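Side-chain contact in HicA3 Toxin (PDB 4P78), which is the toxin of a HicA-HicB toxin-antitoxin pair from Yersinia pestis and probably acts, like other HicA proteins, as an RNA-cleaving enzyme: residues E5-L10 and S27-C32. Residues are numbered along the deposited sequence; the frame is centred on the assembly and turned at random.
Sequences ELIKRL and SHVTLC
Ile7 and Leu10 of helix 3-12 face Val29 and Leu31 of strand 27-33, and the contact is wholly apolar, made largely by methyl groups. From CB of Ile7 the side chain forks: a chi1 of -68° sets the short branch, CG2, anti to the backbone N and the longer one, CG1, beside it. CG2 comes 4.4 Å from CD2 of Leu31. CG1 makes no close contact with the strand and serves as a spacer, and CD1, which ends the extended branch, stands 4.1 Å from CG1 of Val29. Ile7 thus reaches two successive inward-facing residues of the strand, crossing Val29 at about a right angle. One turn further along, Leu10 also crosses Leu31 at about a right angle; its CD1 lies 4.2 Å from CD1 of Leu31, and its CB is equally close to CD2 of that residue.

The helix thereby rests on the central strand of a three-stranded antiparallel sheet, in the alpha-beta-beta-beta-alpha order of the small HicA fold, which resembles double-stranded RNA-binding domains. The two segments run almost parallel, 10° apart, and their axes come within 10.7 Å, a gap bridged by the four side chains. Leu42 of strand 36-44 touches Leu6, Leu10 and Leu31, while Ile17 of strand 16-22 flanks Ile7. The alternate strand residues His28 and Thr30 turn to the other face of the sheet, where both pack on Val44 of the HicB3 antitoxin chain.

Away from this apolar layer, Glu5 and Arg9 form a salt bridge one turn apart on the helix. NE and NH2 of Arg9 both bond to OE2 of Glu5, NH2 at 2.8 Å and nearly in line with the C-O bond, holding the guanidinium edge-on to the carboxylate, while NH1 bonds to the carbonyl of Lys64 near the C-terminus.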
ATOM      1  N   GLU C   5     -15.464 -22.629   7.183  1.00 27.22           N
ATOM      2  CA  GLU C   5     -16.840 -22.172   7.338  1.00 30.24           C
ATOM      3  C   GLU C   5     -17.268 -21.242   6.184  1.00 31.04           C
ATOM      4  O   GLU C   5     -18.418 -21.297   5.735  1.00 33.17           O
ATOM      5  CB  GLU C   5     -17.040 -21.460   8.674  1.00 28.54           C
ATOM      6  CG  GLU C   5     -18.506 -21.138   8.934  1.00 35.53           C
ATOM      7  CD  GLU C   5     -18.726 -20.295  10.170  1.00 43.22           C
ATOM      8  OE1 GLU C   5     -17.881 -20.347  11.091  1.00 44.64           O
ATOM      9  OE2 GLU C   5     -19.752 -19.579  10.219  1.00 47.53           O
ATOM     10  N   LEU C   6     -16.349 -20.406   5.700  1.00 27.44           N
ATOM     11  CA  LEU C   6     -16.647 -19.522   4.566  1.00 26.13           C
ATOM     12  C   LEU C   6     -16.967 -20.334   3.310  1.00 24.86           C
ATOM     13  O   LEU C   6     -17.938 -20.054   2.613  1.00 22.83           O
ATOM     14  CB  LEU C   6     -15.474 -18.563   4.293  1.00 25.20           C
ATOM     15  CG  LEU C   6     -15.584 -17.718   3.009  1.00 27.43           C
ATOM     16  CD1 LEU C   6     -16.919 -16.991   2.948  1.00 20.66           C
ATOM     17  CD2 LEU C   6     -14.415 -16.718   2.907  1.00 25.37           C
ATOM     18  N   ILE C   7     -16.142 -21.339   3.034  1.00 24.40           N
ATOM     19  CA  ILE C   7     -16.365 -22.251   1.909  1.00 28.05           C
ATOM     20  C   ILE C   7     -17.740 -22.939   2.000  1.00 28.16           C
ATOM     21  O   ILE C   7     -18.471 -23.031   1.009  1.00 26.16           O
ATOM     22  CB  ILE C   7     -15.240 -23.318   1.833  1.00 29.81           C
ATOM     23  CG1 ILE C   7     -13.904 -22.663   1.457  1.00 25.60           C
ATOM     24  CG2 ILE C   7     -15.602 -24.437   0.854  1.00 29.82           C
ATOM     25  CD1 ILE C   7     -12.746 -23.639   1.348  1.00 28.53           C
ATOM     26  N   LYS C   8     -18.113 -23.394   3.190  1.00 27.75           N
ATOM     27  CA  LYS C   8     -19.429 -24.019   3.339  1.00 28.52           C
ATOM     28  C   LYS C   8     -20.568 -22.994   3.203  1.00 27.88           C
ATOM     29  O   LYS C   8     -21.616 -23.312   2.656  1.00 26.14           O
ATOM     30  CB  LYS C   8     -19.494 -24.786   4.659  1.00 34.67           C
ATOM     31  CG  LYS C   8     -18.467 -25.946   4.685  1.00 39.64           C
ATOM     32  CD  LYS C   8     -17.949 -26.283   6.091  1.00 42.60           C
ATOM     33  CE  LYS C   8     -16.681 -27.136   6.013  1.00 46.76           C
ATOM     34  NZ  LYS C   8     -15.890 -27.124   7.288  1.00 50.71           N
ATOM     35  N   ARG C   9     -20.346 -21.747   3.617  1.00 27.68           N
ATOM     36  CA  ARG C   9     -21.339 -20.711   3.339  1.00 25.20           C
ATOM     37  C   ARG C   9     -21.442 -20.418   1.841  1.00 25.34           C
ATOM     38  O   ARG C   9     -22.530 -20.122   1.334  1.00 25.69           O
ATOM     39  CB  ARG C   9     -21.024 -19.435   4.116  1.00 29.04           C
ATOM     40  CG  ARG C   9     -21.332 -19.566   5.599  1.00 27.78           C
ATOM     41  CD  ARG C   9     -20.828 -18.378   6.381  1.00 35.28           C
ATOM     42  NE  ARG C   9     -21.033 -18.558   7.814  1.00 37.46           N
ATOM     43  CZ  ARG C   9     -22.172 -18.289   8.434  1.00 39.49           C
ATOM     44  NH1 ARG C   9     -23.206 -17.822   7.743  1.00 43.28           N
ATOM     45  NH2 ARG C   9     -22.280 -18.484   9.740  1.00 38.68           N
ATOM     46  N   LEU C  10     -20.326 -20.524   1.125  1.00 23.48           N
ATOM     47  CA  LEU C  10     -20.339 -20.335  -0.328  1.00 24.52           C
ATOM     48  C   LEU C  10     -21.072 -21.494  -1.025  1.00 27.67           C
ATOM     49  O   LEU C  10     -21.788 -21.292  -2.013  1.00 24.51           O
ATOM     50  CB  LEU C  10     -18.910 -20.187  -0.863  1.00 24.48           C
ATOM     51  CG  LEU C  10     -18.237 -18.832  -0.570  1.00 29.07           C
ATOM     52  CD1 LEU C  10     -16.731 -18.886  -0.738  1.00 22.43           C
ATOM     53  CD2 LEU C  10     -18.808 -17.769  -1.493  1.00 27.93           C
ATOM     54  N   SER C  27      -1.449 -21.782   0.023  1.00 47.89           N
ATOM     55  CA  SER C  27      -2.341 -22.314  -0.994  1.00 37.41           C
ATOM     56  C   SER C  27      -3.624 -21.480  -1.106  1.00 33.50           C
ATOM     57  O   SER C  27      -3.871 -20.531  -0.335  1.00 29.79           O
ATOM     58  CB  SER C  27      -2.651 -23.804  -0.729  1.00 37.78           C
ATOM     59  OG  SER C  27      -3.700 -24.002   0.211  1.00 41.40           O
ATOM     60  N   HIS C  28      -4.400 -21.814  -2.123  1.00 26.73           N
ATOM     61  CA  HIS C  28      -5.613 -21.099  -2.478  1.00 28.05           C
ATOM     62  C   HIS C  28      -6.671 -22.130  -2.804  1.00 25.62           C
ATOM     63  O   HIS C  28      -6.338 -23.243  -3.202  1.00 25.88           O
ATOM     64  CB  HIS C  28      -5.393 -20.188  -3.694  1.00 26.66           C
ATOM     65  CG  HIS C  28      -4.163 -19.346  -3.605  1.00 31.60           C
ATOM     66  ND1 HIS C  28      -4.201 -18.015  -3.253  1.00 30.17           N
ATOM     67  CD2 HIS C  28      -2.857 -19.649  -3.808  1.00 31.97           C
ATOM     68  CE1 HIS C  28      -2.969 -17.533  -3.247  1.00 31.84           C
ATOM     69  NE2 HIS C  28      -2.139 -18.503  -3.587  1.00 30.97           N
ATOM     70  N   VAL C  29      -7.936 -21.760  -2.649  1.00 23.65           N
ATOM     71  CA  VAL C  29      -9.028 -22.592  -3.136  1.00 23.77           C
ATOM     72  C   VAL C  29      -9.819 -21.754  -4.158  1.00 24.45           C
ATOM     73  O   VAL C  29     -10.150 -20.601  -3.885  1.00 22.35           O
ATOM     74  CB  VAL C  29      -9.915 -23.092  -1.969  1.00 25.02           C
ATOM     75  CG1 VAL C  29     -11.174 -23.802  -2.469  1.00 22.05           C
ATOM     76  CG2 VAL C  29      -9.119 -24.034  -1.060  1.00 26.88           C
ATOM     77  N   THR C  30     -10.053 -22.306  -5.347  1.00 21.27           N
ATOM     78  CA  THR C  30     -10.948 -21.670  -6.315  1.00 22.02           C
ATOM     79  C   THR C  30     -12.339 -22.312  -6.283  1.00 23.40           C
ATOM     80  O   THR C  30     -12.491 -23.520  -6.041  1.00 22.88           O
ATOM     81  CB  THR C  30     -10.400 -21.721  -7.770  1.00 21.44           C
ATOM     82  OG1 THR C  30     -10.312 -23.072  -8.248  1.00 24.46           O
ATOM     83  CG2 THR C  30      -9.045 -21.030  -7.866  1.00 21.89           C
ATOM     84  N   LEU C  31     -13.358 -21.495  -6.494  1.00 22.88           N
ATOM     85  CA  LEU C  31     -14.723 -22.005  -6.551  1.00 24.44           C
ATOM     86  C   LEU C  31     -15.394 -21.494  -7.800  1.00 26.08           C
ATOM     87  O   LEU C  31     -15.003 -20.460  -8.340  1.00 25.34           O
ATOM     88  CB  LEU C  31     -15.534 -21.589  -5.328  1.00 21.72           C
ATOM     89  CG  LEU C  31     -14.982 -22.032  -3.967  1.00 24.47           C
ATOM     90  CD1 LEU C  31     -14.121 -20.917  -3.311  1.00 22.45           C
ATOM     91  CD2 LEU C  31     -16.140 -22.464  -3.073  1.00 21.55           C
ATOM     92  N   CYS C  32     -16.408 -22.223  -8.245  1.00 24.67           N
ATOM     93  CA  CYS C  32     -17.214 -21.821  -9.381  1.00 26.50           C
ATOM     94  C   CYS C  32     -18.674 -22.106  -9.068  1.00 30.27           C
ATOM     95  O   CYS C  32     -18.988 -22.817  -8.116  1.00 28.60           O
ATOM     96  CB  CYS C  32     -16.785 -22.567 -10.641  1.00 27.27           C
ATOM     97  SG  CYS C  32     -16.907 -24.361 -10.491  1.00 37.78           S
TER